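Mannose recognizing lectin (Marasmius oreades, PDB 4TKC) binds mannose in two pockets and is a fungal lectin of the bulb-type family. Local coordinates at residues E31-D36 against Q41-D46. Numbering follows the deposited sequence.
Sequences EFRVTD and QLFLDD
Gln41 pairs with Arg33 through both backbone bonds, the shorter running from Arg33 N to Gln41 O at 2.7 Å and almost straight (176°). Its extended side chain brings OE1 against Thr35 CG2, 3.5 Å away, and the same oxygen takes a hydrogen bond from a water that in turn accepts one from Arg33 NH1; the amide NE2 is held by Asp54. Leu42 turns to the other face of the hairpin, where CD1 lies 3.8 Å from Phe32 CB and the two side chains cross nearly at right angles. Leu101 of strand 101-105 touches both, which places this pair in the interior where the three four-stranded antiparallel sheets of the bulb-type lectin fold, a beta-prism, come together; strands 30-34 and 40-44 are the central two of their sheet. Phe43, hydrogen-bonded through its backbone to Glu31, returns to the sheet face that carries Glu31, Arg33 and Gln41. The guanidinium lies flat on its ring, planes 12° apart, Arg33 NH1 sitting 3.5 Å from Phe43 CD1; Glu31 OE1, its carboxylate partner OE2 held by His5, accepts a salt-bridging hydrogen bond from Arg33 NE at 2.8 Å, and together these should limit the group's rotation. Asp46, with CG anti to the backbone N (chi1 -162°), completes a salt bridge, Arg33 NH2 reaching Asp46 OD1 on the anti side and well out of the carboxylate plane at a very short 2.5 Å. A second water accepts from Arg33 NH1 and donates to Asp46 OD1.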
# COMPACT_ATOMS: atom_id res chain seq x y z
N GLU A 31 -12.43 -4.27 -11.38
CA GLU A 31 -11.14 -3.69 -11.00
C GLU A 31 -11.39 -2.32 -10.40
O GLU A 31 -11.99 -1.43 -11.02
CB GLU A 31 -10.24 -3.62 -12.23
CG GLU A 31 -8.77 -3.35 -11.88
CD GLU A 31 -7.88 -3.43 -13.10
OE1 GLU A 31 -8.22 -2.81 -14.12
OE2 GLU A 31 -6.77 -3.99 -12.98
N PHE A 32 -10.75 -2.09 -9.25
CA PHE A 32 -10.84 -0.85 -8.51
C PHE A 32 -9.45 -0.21 -8.59
O PHE A 32 -8.48 -0.64 -7.93
CB PHE A 32 -11.22 -1.09 -7.07
CG PHE A 32 -11.35 0.16 -6.25
CD1 PHE A 32 -12.18 1.20 -6.63
CD2 PHE A 32 -10.54 0.35 -5.14
CE1 PHE A 32 -12.33 2.33 -5.85
CE2 PHE A 32 -10.67 1.49 -4.37
CZ PHE A 32 -11.57 2.47 -4.73
N ARG A 33 -9.36 0.85 -9.39
CA ARG A 33 -8.09 1.42 -9.82
C ARG A 33 -7.85 2.79 -9.24
O ARG A 33 -8.77 3.62 -9.16
CB ARG A 33 -8.18 1.67 -11.34
CG ARG A 33 -8.53 0.49 -12.20
CD ARG A 33 -8.84 0.94 -13.63
NE ARG A 33 -9.16 -0.24 -14.43
CZ ARG A 33 -9.52 -0.23 -15.70
NH1 ARG A 33 -9.72 0.93 -16.35
NH2 ARG A 33 -9.73 -1.41 -16.31
N VAL A 34 -6.57 3.10 -8.98
CA VAL A 34 -6.16 4.49 -8.84
C VAL A 34 -5.27 4.80 -10.06
O VAL A 34 -4.30 4.07 -10.33
CB VAL A 34 -5.40 4.73 -7.52
CG1 VAL A 34 -4.90 6.18 -7.42
CG2 VAL A 34 -6.29 4.41 -6.33
N THR A 35 -5.69 5.78 -10.87
CA THR A 35 -5.10 5.99 -12.19
C THR A 35 -3.97 6.99 -12.15
O THR A 35 -3.90 7.83 -11.25
CB THR A 35 -6.14 6.38 -13.27
OG1 THR A 35 -6.50 7.75 -13.11
CG2 THR A 35 -7.40 5.48 -13.19
N ASP A 36 -3.12 6.94 -13.18
CA ASP A 36 -2.03 7.93 -13.31
C ASP A 36 -2.62 9.33 -13.51
O ASP A 36 -1.98 10.31 -13.17
CB ASP A 36 -1.10 7.58 -14.47
CG ASP A 36 -0.31 6.28 -14.24
OD1 ASP A 36 0.04 5.98 -13.09
OD2 ASP A 36 -0.02 5.57 -15.23
N GLN A 41 -11.40 4.72 -9.69
CA GLN A 41 -12.41 4.18 -10.65
C GLN A 41 -12.61 2.69 -10.48
O GLN A 41 -11.66 1.91 -10.40
CB GLN A 41 -11.95 4.48 -12.07
CG GLN A 41 -11.74 5.95 -12.34
CD GLN A 41 -11.38 6.25 -13.77
OE1 GLN A 41 -10.66 5.50 -14.41
NE2 GLN A 41 -11.93 7.36 -14.30
N LEU A 42 -13.89 2.31 -10.54
CA LEU A 42 -14.30 0.92 -10.46
C LEU A 42 -14.81 0.58 -11.85
O LEU A 42 -15.84 1.13 -12.32
CB LEU A 42 -15.44 0.75 -9.45
CG LEU A 42 -15.88 -0.69 -9.15
CD1 LEU A 42 -14.77 -1.45 -8.44
CD2 LEU A 42 -17.18 -0.70 -8.34
N PHE A 43 -14.18 -0.40 -12.49
CA PHE A 43 -14.49 -0.78 -13.88
C PHE A 43 -14.90 -2.25 -13.97
O PHE A 43 -14.42 -3.12 -13.25
CB PHE A 43 -13.24 -0.54 -14.76
CG PHE A 43 -13.25 0.78 -15.48
CD1 PHE A 43 -12.77 1.93 -14.88
CD2 PHE A 43 -13.80 0.88 -16.74
CE1 PHE A 43 -12.83 3.16 -15.53
CE2 PHE A 43 -13.87 2.09 -17.40
CZ PHE A 43 -13.39 3.23 -16.80
N LEU A 44 -15.88 -2.48 -14.83
CA LEU A 44 -16.28 -3.83 -15.27
C LEU A 44 -15.72 -4.10 -16.67
O LEU A 44 -15.99 -3.32 -17.61
CB LEU A 44 -17.81 -3.95 -15.34
CG LEU A 44 -18.35 -5.35 -15.65
CD1 LEU A 44 -17.95 -6.42 -14.64
CD2 LEU A 44 -19.88 -5.26 -15.75
N ASP A 45 -15.08 -5.25 -16.84
CA ASP A 45 -14.54 -5.70 -18.12
C ASP A 45 -13.72 -4.65 -18.86
O ASP A 45 -13.75 -4.60 -20.09
CB ASP A 45 -15.70 -6.18 -18.99
CG ASP A 45 -16.43 -7.31 -18.36
OD1 ASP A 45 -15.83 -8.17 -17.71
OD2 ASP A 45 -17.64 -7.38 -18.61
N ASP A 46 -12.96 -3.84 -18.11
CA ASP A 46 -12.11 -2.80 -18.69
C ASP A 46 -12.91 -1.91 -19.68
O ASP A 46 -12.34 -1.25 -20.53
CB ASP A 46 -10.88 -3.44 -19.38
CG ASP A 46 -9.76 -2.45 -19.61
OD1 ASP A 46 -9.63 -1.48 -18.83
OD2 ASP A 46 -9.05 -2.63 -20.62
O HOH W 1 -9.45 3.55 -15.82
O HOH W 2 -10.61 1.13 -19.05
O HOH W 3 -8.29 7.89 -15.22